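Local coordinates for protein LAE5 (Uncultured bacterium, PDB 5JD3) that probably hydrolyses carboxylic ester bonds, as an esterase of the GDSL-like lipase/acylhydrolase family, at residues A[133-138]-A[177-182]; A[156-161]-A[171-176]. One frame throughout, in Å; residues are numbered along the deposited sequence.

Contact 1. Residues A[133-138]-A[177-182]; sequences EEYEKT and GDLMRR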
# COMPACT_ATOMS: atom_id res chain seq x y z
N GLU A 133 -14.87 11.94 3.65
CA GLU A 133 -16.08 11.37 3.07
C GLU A 133 -15.81 10.79 1.68
O GLU A 133 -16.22 9.67 1.38
CB GLU A 133 -17.19 12.42 2.99
CG GLU A 133 -18.45 11.94 2.30
CD GLU A 133 -19.58 12.95 2.39
OE1 GLU A 133 -19.57 13.77 3.33
OE2 GLU A 133 -20.47 12.92 1.52
N GLU A 134 -15.13 11.56 0.84
CA GLU A 134 -14.79 11.10 -0.51
C GLU A 134 -13.84 9.91 -0.46
O GLU A 134 -13.98 8.96 -1.23
CB GLU A 134 -14.17 12.23 -1.33
CG GLU A 134 -13.76 11.80 -2.74
CD GLU A 134 -13.11 12.93 -3.52
OE1 GLU A 134 -12.97 14.04 -2.97
OE2 GLU A 134 -12.74 12.69 -4.70
N TYR A 135 -12.88 9.97 0.46
CA TYR A 135 -11.91 8.90 0.63
C TYR A 135 -12.60 7.58 0.97
O TYR A 135 -12.31 6.55 0.35
CB TYR A 135 -10.90 9.26 1.73
CG TYR A 135 -9.85 8.20 1.98
CD1 TYR A 135 -8.73 8.10 1.16
CD2 TYR A 135 -9.98 7.31 3.03
CE1 TYR A 135 -7.77 7.13 1.39
CE2 TYR A 135 -9.02 6.34 3.27
CZ TYR A 135 -7.92 6.26 2.44
OH TYR A 135 -6.96 5.29 2.67
N GLU A 136 -13.51 7.61 1.94
CA GLU A 136 -14.24 6.42 2.34
C GLU A 136 -15.11 5.89 1.20
O GLU A 136 -15.02 4.71 0.84
CB GLU A 136 -15.13 6.70 3.55
CG GLU A 136 -16.08 5.57 3.89
CD GLU A 136 -16.90 5.84 5.14
OE1 GLU A 136 -17.16 7.02 5.44
OE2 GLU A 136 -17.29 4.86 5.81
N LYS A 137 -15.94 6.76 0.64
CA LYS A 137 -16.87 6.40 -0.42
C LYS A 137 -16.16 5.78 -1.62
O LYS A 137 -16.61 4.76 -2.16
CB LYS A 137 -17.67 7.63 -0.87
CG LYS A 137 -18.81 7.32 -1.82
CD LYS A 137 -20.16 7.53 -1.14
CE LYS A 137 -21.30 7.48 -2.14
NZ LYS A 137 -22.62 7.69 -1.48
N THR A 138 -15.05 6.38 -2.03
CA THR A 138 -14.29 5.90 -3.18
C THR A 138 -13.58 4.59 -2.87
O THR A 138 -13.60 3.66 -3.68
CB THR A 138 -13.26 6.94 -3.65
OG1 THR A 138 -13.90 8.21 -3.84
CG2 THR A 138 -12.61 6.50 -4.96
N GLY A 177 -6.70 6.07 8.20
CA GLY A 177 -6.35 4.69 8.47
C GLY A 177 -7.51 3.93 9.08
O GLY A 177 -7.81 2.81 8.67
N ASP A 178 -8.17 4.56 10.05
CA ASP A 178 -9.34 3.97 10.70
C ASP A 178 -10.48 3.77 9.71
O ASP A 178 -11.25 2.82 9.82
CB ASP A 178 -9.81 4.86 11.85
CG ASP A 178 -9.02 4.63 13.13
OD1 ASP A 178 -7.89 4.12 13.04
OD2 ASP A 178 -9.53 4.98 14.21
N LEU A 179 -10.54 4.66 8.74
CA LEU A 179 -11.53 4.64 7.69
C LEU A 179 -11.31 3.49 6.76
O LEU A 179 -12.19 2.89 6.29
CB LEU A 179 -11.47 5.93 6.93
CG LEU A 179 -12.66 6.84 6.78
CD1 LEU A 179 -13.56 6.76 7.99
CD2 LEU A 179 -12.17 8.26 6.58
N MET A 180 -10.08 3.20 6.51
CA MET A 180 -9.71 2.05 5.68
C MET A 180 -10.00 0.76 6.44
O MET A 180 -10.28 -0.28 5.83
CB MET A 180 -8.24 2.11 5.27
CG MET A 180 -7.85 1.04 4.26
SD MET A 180 -6.08 0.96 3.94
CE MET A 180 -6.06 1.00 2.14
N ARG A 181 -9.92 0.82 7.76
CA ARG A 181 -10.19 -0.33 8.61
C ARG A 181 -11.65 -0.76 8.54
O ARG A 181 -11.95 -1.95 8.43
CB ARG A 181 -9.81 -0.04 10.06
CG ARG A 181 -8.31 -0.07 10.35
CD ARG A 181 -8.05 0.11 11.84
NE ARG A 181 -6.64 0.38 12.13
CZ ARG A 181 -5.76 -0.54 12.51
NH1 ARG A 181 -4.51 -0.20 12.75
NH2 ARG A 181 -6.14 -1.81 12.63
N ARG A 182 -12.55 0.21 8.60
CA ARG A 182 -13.98 -0.09 8.60
C ARG A 182 -14.47 -0.49 7.21
O ARG A 182 -15.56 -1.03 7.06
CB ARG A 182 -14.79 1.10 9.12
CG ARG A 182 -14.73 2.34 8.24
CD ARG A 182 -15.58 3.46 8.84
NE ARG A 182 -16.98 3.08 8.95
CZ ARG A 182 -17.91 3.82 9.56
NH1 ARG A 182 -17.58 4.97 10.12
NH2 ARG A 182 -19.16 3.39 9.62
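Two neighbouring helices of the alpha/beta/alpha sandwich, 132-146 and 168-187, pack against each other through Tyr135 and Glu136 on one and Leu179, Met180 and Arg182 on the other. The local axes run nearly parallel, crossing at -27° with a closest approach of 9.9 Å, and the two segments bury 251 Å² between them. Leu179 points toward the facing helix and fills the middle of the seam: its CG lies 4.1 Å from Glu136 CB, while its CD2 approaches Tyr135 CD2 obliquely at 4.3 Å. Deeper in, Tyr135 OH comes within 4.3 Å of Met180 CB, a van der Waals contact; the polar partner of the hydroxyl is the backbone O of Ile111. On the more exposed side, at Glu136 and Arg182, the interaction is electrostatic. With CG anti to the backbone N (chi1 171°) and the chain extended beyond it, Glu136 spans the groove and places OE2 3.6 Å from Arg182 NE. This is a long salt bridge: OE2 sits over one guanidinium face, nearer the edge of the group than its centre, with the carboxylate and guanidinium planes 52° apart. No N-H points at the oxygen, so only charge attraction joins the pair; Arg186 adds a weak, long ion pair to OE2. Side-by-side helices following neighbouring strands 106-110 and 152-156 are typical of one helical layer of a three-layer alpha/beta/alpha fold.

Contact 2. Residues A[156-161]-A[171-176]; sequences LTPYFI and ARMDVY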
# COMPACT_ATOMS: atom_id res chain seq x y z
N LEU A 156 -3.65 -2.06 2.79
CA LEU A 156 -2.54 -1.58 3.60
C LEU A 156 -2.78 -0.14 4.00
O LEU A 156 -2.95 0.74 3.15
CB LEU A 156 -1.21 -1.70 2.84
CG LEU A 156 -0.68 -3.11 2.52
CD1 LEU A 156 -1.34 -3.70 1.28
CD2 LEU A 156 0.83 -3.09 2.37
N THR A 157 -2.80 0.11 5.31
CA THR A 157 -3.12 1.44 5.83
C THR A 157 -2.09 2.48 5.40
O THR A 157 -0.90 2.18 5.29
CB THR A 157 -3.23 1.42 7.38
OG1 THR A 157 -3.67 2.70 7.84
CG2 THR A 157 -1.89 1.09 8.01
N PRO A 158 -2.55 3.71 5.14
CA PRO A 158 -1.61 4.80 4.92
C PRO A 158 -0.87 5.10 6.22
O PRO A 158 -1.39 4.79 7.29
CB PRO A 158 -2.50 5.97 4.50
CG PRO A 158 -3.83 5.66 5.11
CD PRO A 158 -3.95 4.16 5.04
N TYR A 159 0.31 5.69 6.14
CA TYR A 159 1.09 5.94 7.34
C TYR A 159 1.73 7.31 7.34
O TYR A 159 1.83 7.98 6.31
CB TYR A 159 2.18 4.87 7.51
CG TYR A 159 3.26 4.93 6.46
CD1 TYR A 159 4.40 5.71 6.65
CD2 TYR A 159 3.16 4.22 5.27
CE1 TYR A 159 5.39 5.78 5.69
CE2 TYR A 159 4.15 4.28 4.32
CZ TYR A 159 5.26 5.06 4.53
OH TYR A 159 6.24 5.12 3.57
N PHE A 160 2.17 7.72 8.53
CA PHE A 160 2.99 8.91 8.69
C PHE A 160 4.08 8.56 9.70
O PHE A 160 3.77 8.20 10.84
CB PHE A 160 2.16 10.10 9.16
CG PHE A 160 2.88 11.41 9.11
CD1 PHE A 160 3.71 11.72 8.04
CD2 PHE A 160 2.72 12.35 10.12
CE1 PHE A 160 4.37 12.94 7.99
CE2 PHE A 160 3.38 13.56 10.07
CZ PHE A 160 4.21 13.85 9.01
N ILE A 161 5.34 8.62 9.28
CA ILE A 161 6.43 8.24 10.16
C ILE A 161 6.65 9.34 11.20
O ILE A 161 7.62 10.09 11.16
CB ILE A 161 7.73 7.97 9.38
CG1 ILE A 161 7.45 7.04 8.21
CG2 ILE A 161 8.79 7.35 10.28
CD1 ILE A 161 8.67 6.69 7.39
N ALA A 171 -2.41 12.74 13.26
CA ALA A 171 -3.77 12.53 13.74
C ALA A 171 -4.74 12.43 12.57
O ALA A 171 -5.70 11.66 12.61
CB ALA A 171 -4.18 13.65 14.68
N ARG A 172 -4.49 13.22 11.53
CA ARG A 172 -5.30 13.19 10.32
C ARG A 172 -5.07 11.88 9.57
O ARG A 172 -6.01 11.30 9.02
CB ARG A 172 -4.96 14.38 9.41
CG ARG A 172 -5.87 14.53 8.20
CD ARG A 172 -7.26 14.98 8.60
NE ARG A 172 -8.02 15.50 7.46
CZ ARG A 172 -9.27 15.93 7.53
NH1 ARG A 172 -9.92 15.92 8.69
NH2 ARG A 172 -9.88 16.38 6.45
N MET A 173 -3.82 11.43 9.54
CA MET A 173 -3.47 10.17 8.89
C MET A 173 -4.13 9.01 9.62
O MET A 173 -4.49 8.00 9.02
CB MET A 173 -1.96 9.99 8.84
CG MET A 173 -1.49 8.89 7.91
SD MET A 173 -1.73 9.29 6.17
CE MET A 173 -0.45 10.53 5.92
N ASP A 174 -4.28 9.16 10.94
CA ASP A 174 -4.96 8.16 11.75
C ASP A 174 -6.44 8.08 11.41
O ASP A 174 -7.06 7.02 11.51
CB ASP A 174 -4.78 8.46 13.24
CG ASP A 174 -3.36 8.24 13.72
OD1 ASP A 174 -2.63 7.45 13.08
OD2 ASP A 174 -2.97 8.86 14.73
N VAL A 175 -7.02 9.22 11.02
CA VAL A 175 -8.42 9.28 10.62
C VAL A 175 -8.65 8.41 9.39
O VAL A 175 -9.58 7.61 9.35
CB VAL A 175 -8.86 10.72 10.33
CG1 VAL A 175 -10.25 10.74 9.70
CG2 VAL A 175 -8.84 11.56 11.60
N TYR A 176 -7.79 8.58 8.39
CA TYR A 176 -7.93 7.87 7.12
C TYR A 176 -7.59 6.39 7.26
O TYR A 176 -8.13 5.55 6.54
CB TYR A 176 -7.05 8.52 6.06
CG TYR A 176 -7.61 9.81 5.51
CD1 TYR A 176 -7.83 10.91 6.33
CD2 TYR A 176 -7.93 9.93 4.16
CE1 TYR A 176 -8.35 12.09 5.82
CE2 TYR A 176 -8.45 11.10 3.65
CZ TYR A 176 -8.66 12.18 4.48
OH TYR A 176 -9.17 13.35 3.97
O HOH W 1 -3.11 4.98 9.07
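Met173, on helix 168-187, packs onto the loop that leaves strand 152-156, within the strand-loop-helix part of a beta-alpha-beta unit. Apolar contacts dominate the 227 Å² buried here. The thioether chain lies along the loop backbone: CG is anti to the backbone N (chi1 -166°), and bends at chi2 and chi3 fold SD and CE over Pro158 and Tyr159. Met173 SD is 3.8 Å from Pro158 CB, and Met173 CG is 4.0 Å from Phe160 CB. One turn along, Tyr176 CB packs more loosely on Pro158 CG at 4.4 Å. An alanine in place of Met173 would probably leave a gap beside Pro158 and the Tyr159 carbonyl, and leave the loop less firmly packed on the helix. Among polar groups, water 1 lies between Thr157 OG1, at 2.7 Å, Pro158 O and, weakly, Met173 O, and cannot donate to all its neighbours at once. The Tyr159 side chain turns away from the helix, and its OH is hydrogen-bonded to the backbone O of Ile215; it stands close to, though not in contact with, Ser36, Asp213 and His216, whose geometry is consistent with a catalytic triad. At the nearest approach between the segments, the methyl Met173 CE rests against the carbonyl Tyr159 O at 3.4 Å.

Both contacts draw on helix 168-187, contact 2 using residues 171-176 and contact 1 the next six, 177-182. Their centres are 11 Å apart, on the same side of the chain's centre. Along the chain the order is 133-138, 156-161, 171-176, 177-182, so the whole of contact 2 falls between the two segments of contact 1. The parts meet directly: Met180 SD lies 3.2 Å from Leu156 O, and the rings of Tyr135 and Tyr176 touch. One helix is thus packed laterally on helix 132-146 and also on the loop emerging from strand 152-156, joining the helical layer to the C-terminal end of strand 152-156 in the parallel sheet.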